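PDB 3D7N: flavodoxin, WrbA-like protein from Agrobacterium tumefaciens, which probably binds FMN and transfers electrons as an NAD(P)H:quinone oxidoreductase. Local coordinates for residues S6-V11 with E32-A37; A87-K92 with G119-L124; V10-S15 with I58-P63. One frame throughout, in Å; residues are numbered along the deposited sequence.

Contact 1: residues S6-V11 with E32-A37; sequences SSNTVV and EATLHA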
ATOM      1  N   SER A   6      27.570  15.635 -17.006  1.00 76.35           N
ATOM      2  CA  SER A   6      27.422  15.079 -15.609  1.00 76.34           C
ATOM      3  C   SER A   6      26.136  15.659 -14.952  1.00 75.91           C
ATOM      4  O   SER A   6      25.795  16.852 -15.143  1.00 76.89           O
ATOM      5  CB  SER A   6      28.680  15.372 -14.744  1.00 77.17           C
ATOM      6  OG  SER A   6      28.712  14.568 -13.564  1.00 77.86           O
ATOM      7  N   SER A   7      25.477  14.819 -14.155  1.00 73.60           N
ATOM      8  CA  SER A   7      24.023  14.921 -13.892  1.00 72.29           C
ATOM      9  C   SER A   7      23.562  16.085 -13.022  1.00 69.27           C
ATOM     10  O   SER A   7      24.265  16.526 -12.118  1.00 68.93           O
ATOM     11  CB  SER A   7      23.505  13.610 -13.266  1.00 72.02           C
ATOM     12  OG  SER A   7      23.829  13.504 -11.880  1.00 71.88           O
ATOM     13  N   ASN A   8      22.357  16.555 -13.319  1.00 66.58           N
ATOM     14  CA  ASN A   8      21.684  17.572 -12.538  1.00 63.58           C
ATOM     15  C   ASN A   8      20.543  16.902 -11.778  1.00 61.10           C
ATOM     16  O   ASN A   8      19.611  16.400 -12.362  1.00 60.55           O
ATOM     17  CB  ASN A   8      21.173  18.718 -13.452  1.00 65.20           C
ATOM     18  CG  ASN A   8      20.255  19.729 -12.696  1.00 68.22           C
ATOM     19  OD1 ASN A   8      20.553  20.123 -11.538  1.00 73.50           O
ATOM     20  ND2 ASN A   8      19.138  20.147 -13.343  1.00 71.07           N
ATOM     21  N   THR A   9      20.678  16.860 -10.463  1.00 58.43           N
ATOM     22  CA  THR A   9      19.700  16.307  -9.550  1.00 57.14           C
ATOM     23  C   THR A   9      19.058  17.448  -8.791  1.00 55.21           C
ATOM     24  O   THR A   9      19.721  18.376  -8.401  1.00 54.53           O
ATOM     25  CB  THR A   9      20.352  15.321  -8.588  1.00 56.30           C
ATOM     26  OG1 THR A   9      21.014  14.328  -9.365  1.00 54.88           O
ATOM     27  CG2 THR A   9      19.283  14.612  -7.644  1.00 56.31           C
ATOM     28  N   VAL A  10      17.746  17.396  -8.618  1.00 54.24           N
ATOM     29  CA  VAL A  10      17.043  18.368  -7.801  1.00 53.74           C
ATOM     30  C   VAL A  10      16.405  17.671  -6.619  1.00 53.24           C
ATOM     31  O   VAL A  10      15.756  16.636  -6.788  1.00 54.11           O
ATOM     32  CB  VAL A  10      15.953  19.080  -8.633  1.00 54.85           C
ATOM     33  CG1 VAL A  10      14.920  19.759  -7.723  1.00 54.60           C
ATOM     34  CG2 VAL A  10      16.603  20.082  -9.609  1.00 51.95           C
ATOM     35  N   VAL A  11      16.609  18.201  -5.419  1.00 52.47           N
ATOM     36  CA  VAL A  11      15.862  17.747  -4.252  1.00 51.70           C
ATOM     37  C   VAL A  11      14.727  18.767  -4.023  1.00 52.64           C
ATOM     38  O   VAL A  11      14.997  19.990  -3.798  1.00 52.20           O
ATOM     39  CB  VAL A  11      16.760  17.610  -3.019  1.00 51.52           C
ATOM     40  CG1 VAL A  11      15.917  17.386  -1.782  1.00 50.01           C
ATOM     41  CG2 VAL A  11      17.783  16.498  -3.230  1.00 49.24           C
ATOM     42  N   GLU A  32      25.056  16.008  -4.823  1.00 51.37           N
ATOM     43  CA  GLU A  32      25.429  17.353  -5.203  1.00 52.54           C
ATOM     44  C   GLU A  32      24.272  18.025  -5.939  1.00 52.31           C
ATOM     45  O   GLU A  32      24.434  18.469  -7.059  1.00 52.75           O
ATOM     46  CB  GLU A  32      26.689  17.306  -6.069  1.00 52.38           C
ATOM     47  CG  GLU A  32      27.858  16.604  -5.369  1.00 54.14           C
ATOM     48  CD  GLU A  32      29.166  16.671  -6.169  1.00 55.04           C
ATOM     49  OE1 GLU A  32      29.187  16.195  -7.335  1.00 58.88           O
ATOM     50  OE2 GLU A  32      30.167  17.214  -5.641  1.00 59.41           O
ATOM     51  N   ALA A  33      23.104  18.057  -5.297  1.00 52.35           N
ATOM     52  CA  ALA A  33      21.854  18.529  -5.888  1.00 51.56           C
ATOM     53  C   ALA A  33      21.609  19.973  -5.531  1.00 51.25           C
ATOM     54  O   ALA A  33      22.222  20.503  -4.614  1.00 50.30           O
ATOM     55  CB  ALA A  33      20.713  17.700  -5.367  1.00 51.80           C
ATOM     56  N   THR A  34      20.706  20.620  -6.264  1.00 51.15           N
ATOM     57  CA  THR A  34      20.134  21.871  -5.791  1.00 50.88           C
ATOM     58  C   THR A  34      18.866  21.526  -4.982  1.00 50.61           C
ATOM     59  O   THR A  34      18.257  20.453  -5.151  1.00 50.43           O
ATOM     60  CB  THR A  34      19.887  22.882  -6.940  1.00 51.20           C
ATOM     61  OG1 THR A  34      19.035  22.294  -7.916  1.00 54.68           O
ATOM     62  CG2 THR A  34      21.184  23.250  -7.597  1.00 48.76           C
ATOM     63  N   LEU A  35      18.536  22.416  -4.060  1.00 49.82           N
ATOM     64  CA  LEU A  35      17.467  22.234  -3.117  1.00 50.47           C
ATOM     65  C   LEU A  35      16.345  23.193  -3.469  1.00 50.95           C
ATOM     66  O   LEU A  35      16.597  24.383  -3.769  1.00 49.96           O
ATOM     67  CB  LEU A  35      17.935  22.541  -1.707  1.00 50.75           C
ATOM     68  CG  LEU A  35      18.652  21.454  -0.916  1.00 51.42           C
ATOM     69  CD1 LEU A  35      19.349  22.109   0.272  1.00 51.48           C
ATOM     70  CD2 LEU A  35      17.670  20.445  -0.489  1.00 51.87           C
ATOM     71  N   HIS A  36      15.113  22.683  -3.433  1.00 50.76           N
ATOM     72  CA  HIS A  36      13.943  23.510  -3.657  1.00 51.24           C
ATOM     73  C   HIS A  36      12.852  23.154  -2.673  1.00 51.42           C
ATOM     74  O   HIS A  36      12.491  22.001  -2.551  1.00 51.77           O
ATOM     75  CB  HIS A  36      13.473  23.366  -5.104  1.00 51.53           C
ATOM     76  CG  HIS A  36      14.311  24.137  -6.073  1.00 51.50           C
ATOM     77  ND1 HIS A  36      14.157  25.491  -6.273  1.00 51.41           N
ATOM     78  CD2 HIS A  36      15.332  23.750  -6.871  1.00 52.41           C
ATOM     79  CE1 HIS A  36      15.040  25.906  -7.165  1.00 53.83           C
ATOM     80  NE2 HIS A  36      15.768  24.868  -7.543  1.00 54.62           N
ATOM     81  N   ALA A  37      12.337  24.159  -1.976  1.00 51.48           N
ATOM     82  CA  ALA A  37      11.478  23.940  -0.824  1.00 51.52           C
ATOM     83  C   ALA A  37      10.060  24.242  -1.211  1.00 51.58           C
ATOM     84  O   ALA A  37       9.806  25.326  -1.698  1.00 52.54           O
ATOM     85  CB  ALA A  37      11.904  24.845   0.329  1.00 50.50           C
TER
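The imidazole of His36 is the flat group of this contact, and Val10 meets it obliquely, CG1 lying 4.1 Å from His36 CD2; Leu44 and Ala51 also touch the histidine side chain. The pairing closes a beta-alpha-beta unit of the flavodoxin-like fold: strand 9-13 passes through helix 19-31 into strand 34-37, which lies parallel to it, the short segments meeting at 33°. Glu32, with positive phi, ends that helix in a Schellman motif and turns the chain toward the new strand.

Three backbone bonds join the strands. Thr34 N reaches Thr9 O over a long 3.3 Å, whereas Val11 N to Thr34 O is 2.8 Å and nearly straight, at 169°. The third runs from His36 N to Val11 O. Because Thr34 gives its N-H to Thr9 and its carbonyl to Val11, it brackets Val10, the parallel-sheet pattern.

Val10 and Thr34 put their side chains on one face of the sheet, where Val10 CG2 comes 3.7 Å from Thr34 OG1. Val11 and Leu35 lie side by side on the other face, beneath helix 19-31, where Ala24 touches both. With CG1 anti to its backbone N (chi1 170°), Val11 divides its methyls between two partners: CG1 rests 3.8 Å from Leu35 CD2, while CG2 packs against Ala33 CB, also at 3.8 Å.

Contact 2: residues A87-K92 with G119-L124; sequences AKWQDK and GQHGGL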
ATOM      1  N   ALA A  87       3.801  15.185 -20.228  1.00 59.36           N
ATOM      2  CA  ALA A  87       4.882  14.189 -20.019  1.00 58.72           C
ATOM      3  C   ALA A  87       6.311  14.782 -19.852  1.00 57.82           C
ATOM      4  O   ALA A  87       7.311  14.175 -20.227  1.00 58.11           O
ATOM      5  CB  ALA A  87       4.835  13.143 -21.160  1.00 58.74           C
ATOM      6  N   LYS A  88       6.405  15.957 -19.252  1.00 57.06           N
ATOM      7  CA  LYS A  88       7.689  16.624 -19.084  1.00 56.50           C
ATOM      8  C   LYS A  88       8.726  15.826 -18.283  1.00 55.55           C
ATOM      9  O   LYS A  88       9.930  15.977 -18.515  1.00 54.46           O
ATOM     10  CB  LYS A  88       7.501  18.006 -18.451  1.00 56.60           C
ATOM     11  CG  LYS A  88       6.801  19.017 -19.391  1.00 58.11           C
ATOM     12  CD  LYS A  88       7.465  20.412 -19.436  1.00 58.20           C
ATOM     13  CE  LYS A  88       8.355  20.680 -20.679  1.00 59.46           C
ATOM     14  NZ  LYS A  88       7.618  21.395 -21.772  1.00 57.91           N
ATOM     15  N   TRP A  89       8.277  14.960 -17.367  1.00 54.70           N
ATOM     16  CA  TRP A  89       9.190  14.242 -16.513  1.00 54.74           C
ATOM     17  C   TRP A  89       9.362  12.786 -16.915  1.00 55.10           C
ATOM     18  O   TRP A  89       9.939  12.009 -16.147  1.00 56.40           O
ATOM     19  CB  TRP A  89       8.756  14.336 -15.029  1.00 53.57           C
ATOM     20  CG  TRP A  89       8.666  15.744 -14.475  1.00 52.68           C
ATOM     21  CD1 TRP A  89       9.035  16.887 -15.093  1.00 50.38           C
ATOM     22  CD2 TRP A  89       8.207  16.132 -13.169  1.00 51.89           C
ATOM     23  NE1 TRP A  89       8.807  17.958 -14.298  1.00 50.01           N
ATOM     24  CE2 TRP A  89       8.294  17.539 -13.105  1.00 50.80           C
ATOM     25  CE3 TRP A  89       7.733  15.432 -12.055  1.00 51.23           C
ATOM     26  CZ2 TRP A  89       7.934  18.267 -11.961  1.00 50.97           C
ATOM     27  CZ3 TRP A  89       7.366  16.139 -10.917  1.00 51.42           C
ATOM     28  CH2 TRP A  89       7.464  17.549 -10.877  1.00 52.17           C
ATOM     29  N   GLN A  90       8.852  12.396 -18.078  1.00 55.95           N
ATOM     30  CA  GLN A  90       8.988  11.014 -18.560  1.00 55.83           C
ATOM     31  C   GLN A  90      10.478  10.629 -18.626  1.00 55.62           C
ATOM     32  O   GLN A  90      11.339  11.414 -19.045  1.00 55.35           O
ATOM     33  CB  GLN A  90       8.308  10.835 -19.951  1.00 56.76           C
ATOM     34  CG  GLN A  90       7.881   9.355 -20.351  1.00 59.11           C
ATOM     35  CD  GLN A  90       6.426   8.958 -19.900  1.00 68.22           C
ATOM     36  OE1 GLN A  90       5.836   7.959 -20.394  1.00 73.70           O
ATOM     37  NE2 GLN A  90       5.843   9.754 -18.983  1.00 70.69           N
ATOM     38  N   ASP A  91      10.776   9.429 -18.160  1.00 55.36           N
ATOM     39  CA  ASP A  91      12.121   8.858 -18.204  1.00 55.23           C
ATOM     40  C   ASP A  91      13.179   9.493 -17.314  1.00 54.69           C
ATOM     41  O   ASP A  91      14.339   9.090 -17.360  1.00 56.05           O
ATOM     42  CB  ASP A  91      12.616   8.753 -19.643  1.00 55.37           C
ATOM     43  CG  ASP A  91      11.715   7.915 -20.481  1.00 55.79           C
ATOM     44  OD1 ASP A  91      11.016   7.087 -19.891  1.00 57.93           O
ATOM     45  OD2 ASP A  91      11.666   8.096 -21.707  1.00 58.55           O
ATOM     46  N   LYS A  92      12.793  10.445 -16.481  1.00 53.38           N
ATOM     47  CA  LYS A  92      13.696  10.978 -15.480  1.00 52.62           C
ATOM     48  C   LYS A  92      13.926   9.937 -14.384  1.00 52.51           C
ATOM     49  O   LYS A  92      13.091   9.038 -14.165  1.00 53.59           O
ATOM     50  CB  LYS A  92      13.131  12.300 -14.899  1.00 52.37           C
ATOM     51  CG  LYS A  92      13.082  13.481 -15.914  1.00 52.90           C
ATOM     52  CD  LYS A  92      12.846  14.814 -15.204  1.00 53.09           C
ATOM     53  CE  LYS A  92      12.583  16.016 -16.137  1.00 53.38           C
ATOM     54  NZ  LYS A  92      13.720  16.397 -16.988  1.00 52.25           N
ATOM     55  N   GLY A 119       6.046   6.895 -10.879  1.00 50.88           N
ATOM     56  CA  GLY A 119       5.498   6.013 -11.915  1.00 50.63           C
ATOM     57  C   GLY A 119       4.492   6.741 -12.798  1.00 51.03           C
ATOM     58  O   GLY A 119       4.486   6.639 -14.025  1.00 50.38           O
ATOM     59  N   GLN A 120       3.639   7.493 -12.159  1.00 51.68           N
ATOM     60  CA  GLN A 120       2.617   8.299 -12.832  1.00 52.84           C
ATOM     61  C   GLN A 120       3.297   9.192 -13.887  1.00 52.67           C
ATOM     62  O   GLN A 120       2.755   9.425 -14.978  1.00 51.82           O
ATOM     63  CB  GLN A 120       1.990   9.177 -11.751  1.00 53.74           C
ATOM     64  CG  GLN A 120       0.721   9.793 -12.083  1.00 60.84           C
ATOM     65  CD  GLN A 120      -0.443   9.181 -11.353  1.00 66.02           C
ATOM     66  OE1 GLN A 120      -0.248   8.551 -10.334  1.00 71.58           O
ATOM     67  NE2 GLN A 120      -1.681   9.338 -11.913  1.00 72.64           N
ATOM     68  N   HIS A 121       4.501   9.674 -13.548  1.00 51.84           N
ATOM     69  CA  HIS A 121       5.310  10.511 -14.426  1.00 51.80           C
ATOM     70  C   HIS A 121       6.185   9.731 -15.390  1.00 51.49           C
ATOM     71  O   HIS A 121       6.942  10.310 -16.148  1.00 52.37           O
ATOM     72  CB  HIS A 121       6.187  11.434 -13.565  1.00 51.94           C
ATOM     73  CG  HIS A 121       5.446  12.603 -13.003  1.00 53.14           C
ATOM     74  ND1 HIS A 121       5.184  13.732 -13.746  1.00 54.67           N
ATOM     75  CD2 HIS A 121       4.895  12.820 -11.789  1.00 53.36           C
ATOM     76  CE1 HIS A 121       4.509  14.596 -13.012  1.00 54.83           C
ATOM     77  NE2 HIS A 121       4.316  14.066 -11.823  1.00 53.38           N
ATOM     78  N   GLY A 122       6.125   8.419 -15.326  1.00 51.75           N
ATOM     79  CA  GLY A 122       6.883   7.552 -16.225  1.00 51.63           C
ATOM     80  C   GLY A 122       8.378   7.574 -15.963  1.00 51.45           C
ATOM     81  O   GLY A 122       9.173   7.510 -16.886  1.00 51.92           O
ATOM     82  N   GLY A 123       8.758   7.682 -14.701  1.00 51.50           N
ATOM     83  CA  GLY A 123      10.160   7.750 -14.304  1.00 51.21           C
ATOM     84  C   GLY A 123      10.729   6.432 -13.864  1.00 51.31           C
ATOM     85  O   GLY A 123      10.012   5.449 -13.796  1.00 51.59           O
ATOM     86  N   LEU A 124      12.026   6.412 -13.555  1.00 51.30           N
ATOM     87  CA  LEU A 124      12.657   5.211 -13.051  1.00 52.42           C
ATOM     88  C   LEU A 124      12.934   5.380 -11.591  1.00 51.29           C
ATOM     89  O   LEU A 124      13.461   6.397 -11.215  1.00 52.55           O
ATOM     90  CB  LEU A 124      14.014   4.957 -13.679  1.00 52.71           C
ATOM     91  CG  LEU A 124      14.121   4.808 -15.154  1.00 56.53           C
ATOM     92  CD1 LEU A 124      15.508   4.140 -15.230  1.00 62.58           C
ATOM     93  CD2 LEU A 124      12.967   4.016 -15.895  1.00 59.43           C
TER
HETATM   94  O   HOH W   1       5.680  13.979 -16.375  1.00 52.30           O
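Trp89 and His121 form an offset stack, the six-membered ring of the indole and the imidazole lying 4.5 Å between centroids with their planes at 28°. Trp89 CE3 sits over the centre of one imidazole face, 3.5 Å from His121 CE1. Both side chains leave the backbone with CG anti to the carbonyl carbon (chi1 -59° and -78°) and run side by side in the same direction.

Two backbone bonds continue the contact beyond the rings. Asp91 N donates to Gly122 O at 2.8 Å, approaching from above the carbonyl plane, and Leu124 N reaches Lys92 O at 2.9 Å within that carbonyl's plane. The type II turn from Trp89 to Lys92 presents the first of these donors. Gly122 ends helix 104-120 in a Schellman motif and is touched by Gln90, whose chain bends at chi2 and brings NE2 3.7 Å from Gly122 CA.

A water in the plane of the imidazole lies 2.7 Å from His121 ND1 and accepts from Trp89 N at 2.9 Å. Farther out, Ser80 OG bonds to His121 NE2, Trp84 meets the imidazole edge-to-face, and Asp53 takes the indole N-H. Arg179 of the second subunit forms a salt bridge with Asp91, while Leu124 pairs with a strand of that subunit.

The bonds to both imidazole nitrogens and to the indole N-H probably restrict rotation of the stacked rings; Gly122 O takes both Asp91 N and Arg179 of the second subunit, tying the turn to the subunit contact.

Contact 3: residues V10-S15 with I58-P63; sequences VVVYHS and IIFGTP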
ATOM      1  N   VAL A  10      17.746  17.396  -8.618  1.00 54.24           N
ATOM      2  CA  VAL A  10      17.043  18.368  -7.801  1.00 53.74           C
ATOM      3  C   VAL A  10      16.405  17.671  -6.619  1.00 53.24           C
ATOM      4  O   VAL A  10      15.756  16.636  -6.788  1.00 54.11           O
ATOM      5  CB  VAL A  10      15.953  19.080  -8.633  1.00 54.85           C
ATOM      6  CG1 VAL A  10      14.920  19.759  -7.723  1.00 54.60           C
ATOM      7  CG2 VAL A  10      16.603  20.082  -9.609  1.00 51.95           C
ATOM      8  N   VAL A  11      16.609  18.201  -5.419  1.00 52.47           N
ATOM      9  CA  VAL A  11      15.862  17.747  -4.252  1.00 51.70           C
ATOM     10  C   VAL A  11      14.727  18.767  -4.023  1.00 52.64           C
ATOM     11  O   VAL A  11      14.997  19.990  -3.798  1.00 52.20           O
ATOM     12  CB  VAL A  11      16.760  17.610  -3.019  1.00 51.52           C
ATOM     13  CG1 VAL A  11      15.917  17.386  -1.782  1.00 50.01           C
ATOM     14  CG2 VAL A  11      17.783  16.498  -3.230  1.00 49.24           C
ATOM     15  N   VAL A  12      13.475  18.284  -4.142  1.00 52.17           N
ATOM     16  CA  VAL A  12      12.265  19.108  -3.939  1.00 52.09           C
ATOM     17  C   VAL A  12      11.560  18.524  -2.717  1.00 52.97           C
ATOM     18  O   VAL A  12      11.278  17.315  -2.664  1.00 52.48           O
ATOM     19  CB  VAL A  12      11.329  19.130  -5.205  1.00 51.96           C
ATOM     20  CG1 VAL A  12      10.809  17.705  -5.560  1.00 50.86           C
ATOM     21  CG2 VAL A  12      10.182  20.125  -5.022  1.00 51.44           C
ATOM     22  N   TYR A  13      11.349  19.343  -1.694  1.00 53.35           N
ATOM     23  CA  TYR A  13      10.941  18.801  -0.396  1.00 54.02           C
ATOM     24  C   TYR A  13      10.054  19.755   0.378  1.00 54.50           C
ATOM     25  O   TYR A  13      10.126  20.984   0.226  1.00 52.89           O
ATOM     26  CB  TYR A  13      12.200  18.509   0.470  1.00 54.83           C
ATOM     27  CG  TYR A  13      12.896  19.779   0.930  1.00 54.61           C
ATOM     28  CD1 TYR A  13      12.668  20.304   2.203  1.00 54.83           C
ATOM     29  CD2 TYR A  13      13.722  20.497   0.066  1.00 55.80           C
ATOM     30  CE1 TYR A  13      13.255  21.534   2.608  1.00 55.17           C
ATOM     31  CE2 TYR A  13      14.338  21.720   0.477  1.00 54.79           C
ATOM     32  CZ  TYR A  13      14.092  22.217   1.746  1.00 54.64           C
ATOM     33  OH  TYR A  13      14.669  23.408   2.150  1.00 56.66           O
ATOM     34  N   HIS A  14       9.269  19.177   1.269  1.00 55.40           N
ATOM     35  CA  HIS A  14       8.570  19.957   2.284  1.00 57.16           C
ATOM     36  C   HIS A  14       9.119  19.581   3.668  1.00 57.85           C
ATOM     37  O   HIS A  14       9.360  18.405   3.925  1.00 56.70           O
ATOM     38  CB  HIS A  14       7.033  19.733   2.196  1.00 55.43           C
ATOM     39  CG  HIS A  14       6.289  20.372   3.317  1.00 54.16           C
ATOM     40  ND1 HIS A  14       5.749  19.645   4.354  1.00 54.70           N
ATOM     41  CD2 HIS A  14       6.079  21.677   3.621  1.00 53.92           C
ATOM     42  CE1 HIS A  14       5.203  20.474   5.233  1.00 53.91           C
ATOM     43  NE2 HIS A  14       5.398  21.713   4.815  1.00 53.56           N
ATOM     44  N   SER A  15       9.364  20.582   4.521  1.00 59.99           N
ATOM     45  CA  SER A  15       9.564  20.340   5.950  1.00 62.29           C
ATOM     46  C   SER A  15       8.585  21.080   6.821  1.00 65.55           C
ATOM     47  O   SER A  15       8.539  22.316   6.854  1.00 65.09           O
ATOM     48  CB  SER A  15      10.969  20.677   6.414  1.00 62.48           C
ATOM     49  OG  SER A  15      11.429  21.751   5.669  1.00 63.88           O
ATOM     50  N   ILE A  58      15.000  13.714  -9.931  1.00 51.46           N
ATOM     51  CA  ILE A  58      14.111  14.433  -8.987  1.00 52.01           C
ATOM     52  C   ILE A  58      13.959  13.541  -7.784  1.00 51.61           C
ATOM     53  O   ILE A  58      13.560  12.376  -7.907  1.00 51.15           O
ATOM     54  CB  ILE A  58      12.694  14.730  -9.567  1.00 51.47           C
ATOM     55  CG1 ILE A  58      12.814  15.575 -10.839  1.00 53.46           C
ATOM     56  CG2 ILE A  58      11.843  15.454  -8.546  1.00 51.41           C
ATOM     57  CD1 ILE A  58      11.504  15.723 -11.656  1.00 51.64           C
ATOM     58  N   ILE A  59      14.353  14.076  -6.637  1.00 51.55           N
ATOM     59  CA  ILE A  59      14.236  13.363  -5.388  1.00 51.47           C
ATOM     60  C   ILE A  59      13.230  14.123  -4.527  1.00 51.21           C
ATOM     61  O   ILE A  59      13.411  15.277  -4.222  1.00 50.79           O
ATOM     62  CB  ILE A  59      15.583  13.218  -4.651  1.00 51.25           C
ATOM     63  CG1 ILE A  59      16.661  12.650  -5.587  1.00 50.89           C
ATOM     64  CG2 ILE A  59      15.426  12.328  -3.392  1.00 50.42           C
ATOM     65  CD1 ILE A  59      18.087  12.476  -4.892  1.00 51.53           C
ATOM     66  N   PHE A  60      12.173  13.429  -4.162  1.00 51.05           N
ATOM     67  CA  PHE A  60      11.077  13.954  -3.384  1.00 51.13           C
ATOM     68  C   PHE A  60      11.314  13.793  -1.869  1.00 50.90           C
ATOM     69  O   PHE A  60      11.601  12.715  -1.397  1.00 49.86           O
ATOM     70  CB  PHE A  60       9.827  13.133  -3.712  1.00 51.24           C
ATOM     71  CG  PHE A  60       9.318  13.255  -5.161  1.00 50.23           C
ATOM     72  CD1 PHE A  60       9.135  14.458  -5.757  1.00 50.62           C
ATOM     73  CD2 PHE A  60       8.955  12.126  -5.871  1.00 52.36           C
ATOM     74  CE1 PHE A  60       8.639  14.533  -7.070  1.00 50.91           C
ATOM     75  CE2 PHE A  60       8.435  12.199  -7.136  1.00 52.21           C
ATOM     76  CZ  PHE A  60       8.280  13.394  -7.739  1.00 50.96           C
ATOM     77  N   GLY A  61      11.097  14.853  -1.117  1.00 50.55           N
ATOM     78  CA  GLY A  61      11.209  14.810   0.319  1.00 51.51           C
ATOM     79  C   GLY A  61       9.942  15.218   1.050  1.00 52.04           C
ATOM     80  O   GLY A  61       9.390  16.270   0.818  1.00 50.91           O
ATOM     81  N   THR A  62       9.492  14.407   1.992  1.00 53.36           N
ATOM     82  CA  THR A  62       8.339  14.843   2.797  1.00 53.33           C
ATOM     83  C   THR A  62       8.315  14.169   4.145  1.00 52.41           C
ATOM     84  O   THR A  62       8.772  13.034   4.267  1.00 52.92           O
ATOM     85  CB  THR A  62       7.013  14.611   2.041  1.00 53.54           C
ATOM     86  OG1 THR A  62       5.910  14.918   2.902  1.00 54.86           O
ATOM     87  CG2 THR A  62       6.890  13.139   1.523  1.00 52.16           C
ATOM     88  N   PRO A  63       7.811  14.869   5.154  1.00 51.45           N
ATOM     89  CA  PRO A  63       7.421  14.281   6.434  1.00 51.38           C
ATOM     90  C   PRO A  63       6.325  13.257   6.242  1.00 50.40           C
ATOM     91  O   PRO A  63       5.682  13.304   5.246  1.00 49.94           O
ATOM     92  CB  PRO A  63       6.858  15.472   7.244  1.00 51.32           C
ATOM     93  CG  PRO A  63       7.155  16.708   6.474  1.00 51.23           C
ATOM     94  CD  PRO A  63       7.623  16.335   5.118  1.00 52.48           C
TER
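Val12 CG1 touches two side chains of the neighbouring strand, 3.7 Å from Phe60 CD1, at the edge of the phenyl ring near its plane, and 3.9 Å from Ile58 CG2. Its chi1 of 61° sets CG1 between the backbone N and the carbonyl carbon, turned to the strand 58-63. Leu52 and Phe76 cover this tightly filled face from helices 46-54 and 71-79. Toward helix 19-31, Val11 and Ile59 meet more loosely, with 4.2 Å between Val11 CG2 and Ile59 CB.

Four backbone hydrogen bonds hold the parallel strands in register. Ile59 N to Val10 O is almost straight at 170°, and Ile59 O in turn receives Val12 N; Gly61 repeats the pattern, giving its N-H to Val12 O and accepting from His14 N. At Gly61 the strands draw close, its CA only 4.1 Å from Tyr13 CA. Tyr13 CB fills the face at this point, 3.6 Å from Gly61 O.

Beyond this pair the strands diverge, and the contact thins toward the partly exposed Ser15. Pro63 still touches the chain, with CD 3.0 Å from His14 O, and its ring crosses the His14 side chain at about a right angle. His14 O also accepts from Thr20 OG1 at the start of helix 19-31.

Paired central parallel strands with helices over both faces are characteristic of the flavodoxin-like alpha/beta fold, in which the loops after the strands' carboxyl ends typically form the FMN site.

In the fold
Strand 9-13 serves both contact 1 and contact 3, pairing with 34-37 along one edge and with 57-65 along the other; Val10 and Val11 belong to both. Contact 3 lies deepest, its centre about 4 Å from that of the chain, whereas contact 1 is partly buried and reaches more exposed residues. Each depends on parallel backbone bonds and mostly aliphatic packing. Contact 2, centred about 16 Å from contact 3, joins the loop before strand 93-100 to the end of helix 104-120, adding a ring stack and a bridging water to two backbone bonds, and it alone meets other subunits. Ile58 links the two regions: its CD1 lies 3.7 Å from Trp89 CD2. Contacts 1 and 2 do not touch.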